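Local coordinates for protein serine-tRNA ligase (Naegleria fowleri, PDB 6BLJ) that probably charges tRNA(Ser) with serine in the cytoplasm, activating the amino acid with ATP, and is captured here with AMP in its pocket, at residues D83-P88 and K111-Q116; I192-K197 and I455-Q460. All coordinates share one frame; numbering follows the deposited sequence.

Contact 1. Residues D83-P88 and K111-Q116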
# COMPACT_ATOMS: atom_id res chain seq x y z
N ASP A 83 35.07 -43.24 39.22
CA ASP A 83 35.18 -43.45 37.79
C ASP A 83 34.45 -42.35 37.02
O ASP A 83 33.65 -41.58 37.57
CB ASP A 83 34.62 -44.82 37.41
CG ASP A 83 35.47 -45.95 37.95
OD1 ASP A 83 36.69 -45.74 38.09
OD2 ASP A 83 34.91 -47.03 38.22
N ASP A 84 34.74 -42.30 35.72
CA ASP A 84 34.18 -41.30 34.80
C ASP A 84 32.78 -41.73 34.37
O ASP A 84 32.51 -42.05 33.21
CB ASP A 84 35.12 -41.12 33.61
CG ASP A 84 34.71 -39.98 32.69
OD1 ASP A 84 33.96 -39.09 33.14
OD2 ASP A 84 35.14 -39.98 31.52
N LEU A 85 31.87 -41.75 35.34
CA LEU A 85 30.53 -42.27 35.11
C LEU A 85 29.62 -41.20 34.52
O LEU A 85 29.79 -40.00 34.77
CB LEU A 85 29.92 -42.78 36.41
CG LEU A 85 30.69 -43.89 37.13
CD1 LEU A 85 30.09 -44.13 38.50
CD2 LEU A 85 30.65 -45.17 36.31
N GLU A 86 28.64 -41.64 33.73
CA GLU A 86 27.59 -40.76 33.26
C GLU A 86 26.60 -40.47 34.39
O GLU A 86 26.53 -41.21 35.38
CB GLU A 86 26.86 -41.37 32.06
CG GLU A 86 27.75 -41.65 30.86
CD GLU A 86 28.44 -40.40 30.34
OE1 GLU A 86 27.75 -39.38 30.14
OE2 GLU A 86 29.67 -40.43 30.15
N LEU A 87 25.85 -39.37 34.24
CA LEU A 87 24.77 -39.07 35.17
C LEU A 87 23.63 -40.06 34.98
O LEU A 87 23.24 -40.34 33.84
CB LEU A 87 24.23 -37.65 34.96
CG LEU A 87 25.16 -36.44 35.01
CD1 LEU A 87 24.44 -35.18 34.55
CD2 LEU A 87 25.71 -36.26 36.41
N PRO A 88 23.06 -40.60 36.06
CA PRO A 88 21.89 -41.47 35.91
C PRO A 88 20.72 -40.74 35.27
O PRO A 88 20.52 -39.55 35.48
CB PRO A 88 21.57 -41.88 37.35
CG PRO A 88 22.84 -41.66 38.10
CD PRO A 88 23.50 -40.49 37.46
N LYS A 111 25.09 -39.64 46.56
CA LYS A 111 24.92 -40.72 45.59
C LYS A 111 25.85 -40.57 44.39
O LYS A 111 26.12 -41.57 43.71
CB LYS A 111 23.47 -40.78 45.12
CG LYS A 111 22.46 -41.05 46.23
CD LYS A 111 21.04 -40.96 45.68
CE LYS A 111 19.99 -41.21 46.75
NZ LYS A 111 18.61 -41.08 46.19
N LEU A 112 26.33 -39.36 44.10
CA LEU A 112 27.15 -39.09 42.93
C LEU A 112 28.60 -38.91 43.34
O LEU A 112 28.89 -38.24 44.34
CB LEU A 112 26.65 -37.82 42.21
CG LEU A 112 25.17 -37.83 41.83
CD1 LEU A 112 24.68 -36.43 41.46
CD2 LEU A 112 24.94 -38.82 40.69
N ASN A 113 29.52 -39.50 42.56
CA ASN A 113 30.93 -39.25 42.80
C ASN A 113 31.30 -37.86 42.29
O ASN A 113 30.48 -37.15 41.69
CB ASN A 113 31.80 -40.36 42.19
CG ASN A 113 31.80 -40.37 40.65
OD1 ASN A 113 31.60 -39.35 39.98
ND2 ASN A 113 32.04 -41.56 40.09
N THR A 114 32.54 -37.44 42.52
CA THR A 114 32.89 -36.05 42.23
C THR A 114 32.94 -35.79 40.73
O THR A 114 32.57 -34.69 40.28
CB THR A 114 34.22 -35.71 42.90
OG1 THR A 114 34.07 -35.84 44.32
CG2 THR A 114 34.62 -34.27 42.58
N ASN A 115 33.37 -36.78 39.93
CA ASN A 115 33.28 -36.63 38.48
C ASN A 115 31.83 -36.41 38.04
O ASN A 115 31.56 -35.58 37.16
CB ASN A 115 33.87 -37.86 37.78
CG ASN A 115 35.38 -37.93 37.90
OD1 ASN A 115 36.07 -36.91 37.95
ND2 ASN A 115 35.91 -39.15 37.94
N GLN A 116 30.89 -37.15 38.63
CA GLN A 116 29.49 -36.97 38.27
C GLN A 116 28.96 -35.62 38.73
O GLN A 116 28.12 -35.02 38.05
CB GLN A 116 28.63 -38.09 38.85
CG GLN A 116 28.85 -39.45 38.20
CD GLN A 116 28.15 -40.55 38.96
OE1 GLN A 116 28.39 -40.74 40.16
NE2 GLN A 116 27.26 -41.27 38.29
O HOH W 1 32.85 -44.78 40.81
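Leu85 lies over one face of the Gln116 carboxamide, and Pro88 CD sits on the other side, off the nitrogen. Leu85 CB is 3.8 Å from Gln116 CD, with Leu85 CD1 above the same face. Pro88 CD also meets Leu112 CD2 at 3.9 Å. Both edges of this amide are engaged. Gln116 NE2 donates to Glu86 O at 3.0 Å, with that oxygen only 3° out of the amide plane although the donor stands above the carbonyl plane of Glu86. Gln116 OE1 takes the N-H of Asn113 on a lone pair. The return bond, Gln116 N to Asn113 OD1 at 2.7 Å, completes a capping box at the start of helix 114-147. Asn113, the N-cap, has its CG between backbone N and carbonyl carbon (chi1 68°), which folds OD1 back over the first turn and leaves ND2 to reach across to Asp83 O, 3.0 Å away. This helix and helix 38-76 form the long antiparallel coiled-coil arm of the seryl-tRNA synthetase N-terminal domain, which in relatives reaches the long variable arm of the tRNA; the contact lies at its far end. Asp83 O has three donors, two of them weak: besides Asn113 ND2, on a lone pair, it receives a weak but nearly straight bond from Asn115 ND2 at 3.3 Å (169° at the hydrogen) and a weak one from Leu85 N, which closes the inverse gamma turn centred on Asp84. A water accepts from Asp83 N and, weakly, from Asn113 ND2. The Asp84 carboxylate turns instead to a salt bridge with Lys119, which also bonds Leu85 O. Leu87 CD2 presses against Gln116 O at 3.2 Å, a tight fit.

Contact 2. Residues I192-K197 and I455-Q460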
# COMPACT_ATOMS: atom_id res chain seq x y z
N ILE A 192 -11.08 28.63 -4.56
CA ILE A 192 -10.75 28.12 -5.90
C ILE A 192 -11.21 29.10 -6.99
O ILE A 192 -10.49 29.35 -7.96
CB ILE A 192 -11.31 26.70 -6.13
CG1 ILE A 192 -10.84 26.17 -7.50
CG2 ILE A 192 -12.85 26.69 -6.05
CD1 ILE A 192 -11.30 24.77 -7.78
N ASP A 193 -12.41 29.68 -6.83
CA ASP A 193 -12.90 30.64 -7.82
C ASP A 193 -12.06 31.91 -7.82
O ASP A 193 -11.73 32.44 -8.88
CB ASP A 193 -14.36 30.97 -7.56
CG ASP A 193 -15.26 29.75 -7.69
OD1 ASP A 193 -15.15 29.08 -8.73
OD2 ASP A 193 -16.03 29.46 -6.76
N ILE A 194 -11.69 32.39 -6.63
CA ILE A 194 -10.84 33.57 -6.52
C ILE A 194 -9.51 33.33 -7.23
O ILE A 194 -9.07 34.15 -8.04
CB ILE A 194 -10.62 33.93 -5.04
CG1 ILE A 194 -11.95 34.33 -4.40
CG2 ILE A 194 -9.59 35.02 -4.93
CD1 ILE A 194 -11.89 34.46 -2.88
N MET A 195 -8.85 32.20 -6.93
CA MET A 195 -7.53 31.96 -7.51
C MET A 195 -7.60 31.80 -9.03
O MET A 195 -6.72 32.28 -9.75
CB MET A 195 -6.90 30.71 -6.88
CG MET A 195 -6.56 30.89 -5.41
SD MET A 195 -5.69 29.47 -4.72
CE MET A 195 -5.34 30.09 -3.08
N ARG A 196 -8.65 31.16 -9.53
CA ARG A 196 -8.82 31.06 -10.98
C ARG A 196 -9.11 32.43 -11.60
O ARG A 196 -8.63 32.73 -12.70
CB ARG A 196 -9.93 30.07 -11.32
CG ARG A 196 -9.54 28.59 -11.17
CD ARG A 196 -10.70 27.65 -11.51
NE ARG A 196 -10.29 26.25 -11.45
CZ ARG A 196 -11.15 25.25 -11.32
NH1 ARG A 196 -12.46 25.50 -11.23
NH2 ARG A 196 -10.72 24.00 -11.27
N LYS A 197 -9.91 33.25 -10.92
CA LYS A 197 -10.20 34.59 -11.44
C LYS A 197 -8.95 35.47 -11.45
O LYS A 197 -8.86 36.41 -12.24
CB LYS A 197 -11.33 35.24 -10.64
CG LYS A 197 -12.72 34.76 -11.03
CD LYS A 197 -13.79 35.22 -10.03
CE LYS A 197 -13.99 36.73 -10.06
NZ LYS A 197 -14.44 37.18 -11.41
N ILE A 455 -6.30 33.36 3.12
CA ILE A 455 -6.01 34.77 2.85
C ILE A 455 -6.89 35.29 1.72
O ILE A 455 -7.52 36.34 1.85
CB ILE A 455 -4.52 34.97 2.54
CG1 ILE A 455 -3.68 34.78 3.80
CG2 ILE A 455 -4.28 36.35 1.90
CD1 ILE A 455 -2.17 34.82 3.54
N VAL A 456 -6.95 34.56 0.60
CA VAL A 456 -7.64 35.14 -0.54
C VAL A 456 -9.14 35.30 -0.25
O VAL A 456 -9.76 36.24 -0.74
CB VAL A 456 -7.37 34.34 -1.84
CG1 VAL A 456 -5.85 34.29 -2.16
CG2 VAL A 456 -8.00 32.95 -1.81
N GLU A 457 -9.72 34.40 0.56
CA GLU A 457 -11.14 34.56 0.92
C GLU A 457 -11.36 35.74 1.86
O GLU A 457 -12.34 36.48 1.71
CB GLU A 457 -11.68 33.28 1.56
CG GLU A 457 -11.91 32.14 0.56
CD GLU A 457 -12.74 31.00 1.13
OE1 GLU A 457 -13.31 31.15 2.25
OE2 GLU A 457 -12.82 29.95 0.47
N ASN A 458 -10.48 35.94 2.84
CA ASN A 458 -10.71 37.01 3.79
C ASN A 458 -10.35 38.39 3.24
O ASN A 458 -10.90 39.39 3.73
CB ASN A 458 -9.94 36.75 5.08
CG ASN A 458 -10.63 35.72 5.95
OD1 ASN A 458 -11.62 36.02 6.61
ND2 ASN A 458 -10.14 34.48 5.89
N TYR A 459 -9.47 38.46 2.24
CA TYR A 459 -9.00 39.73 1.69
C TYR A 459 -9.57 40.02 0.30
O TYR A 459 -9.10 40.94 -0.38
CB TYR A 459 -7.46 39.75 1.65
CG TYR A 459 -6.86 40.01 3.02
CD1 TYR A 459 -6.52 41.30 3.42
CD2 TYR A 459 -6.67 38.96 3.93
CE1 TYR A 459 -5.97 41.55 4.69
CE2 TYR A 459 -6.14 39.21 5.21
CZ TYR A 459 -5.79 40.51 5.58
OH TYR A 459 -5.27 40.78 6.83
N GLN A 460 -10.57 39.25 -0.14
CA GLN A 460 -11.15 39.46 -1.46
C GLN A 460 -11.93 40.77 -1.51
O GLN A 460 -12.43 41.26 -0.49
CB GLN A 460 -12.06 38.28 -1.82
CG GLN A 460 -13.33 38.19 -0.97
CD GLN A 460 -14.20 36.99 -1.33
OE1 GLN A 460 -14.81 36.94 -2.41
NE2 GLN A 460 -14.22 36.00 -0.44
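Ile194 meets Val456 and Gln460 with different branches, and its torsions divide the work. With chi1 at -65° CG2 is anti to the backbone N and faces the Val456 side chain, while CG1 lies anti to the carbonyl carbon and, with chi2 at 169°, carries CD1 to the last turn of the opposing helix. The evidence for close packing is in the distances: Ile194 CG2 is 3.9 Å from Val456 CB, the two branched side chains lying antiparallel, and Ile194 CD1 comes within 3.5 Å of Val456 O. The same CD1 lies against the Gln460 carboxamide, 3.8 Å from Gln460 CD, with Glu457 CG beside it at 4.1 Å. The straight Met195 chain lies across Val456 and touches Val456 CG2 with its CE at 4.1 Å; its other neighbours include Leu221, Leu452 and Cys453. Helix 448-458 follows strand 436-447, a pairing that fits motif 3 of the class II synthetase core. Its first turn carries Arg450 of the AMP pocket, and the Met195 side chain is about 11 Å from the nucleotide. The contact packs the last turn of that helix, and Gln460 just beyond it, against helix 191-197. The Gln460 amide is held at both polar ends, NE2 donating in plane to a lone pair of Glu457 O at 2.9 Å and OE1 accepting from Leu189 N. The Glu457 carboxylate accepts from His191 N, just before Ile192, and from Gly397 N. Within the two segments only van der Waals packing holds them together, and the Glu457 bond to His191 N adds a polar link between the two helices; two backbone N-H groups, one at a helix start, would probably stabilise a charged Glu457.

Followed from the N terminus, the chain runs out along helix 38-76, and contact 1 then closes a short loop: 22 residues, including helices 89-93 and 101-105, separate its segments before helix 114-147 runs back. Contact 2 opens only afterwards, at helix 191-197, and closes across 257 residues holding most strands of the mixed catalytic sheet, ending at helix 448-458. The two loops are in series, neither nested nor crossed. The centres of contact 1 and contact 2 are about 94 Å apart, on opposite sides of the chain's centre. Contact 1 joins the loop after helix 38-76 to the start of helix 114-147 at the tip of the arm that probably binds tRNA, while contact 2 joins early and late parts of the catalytic body.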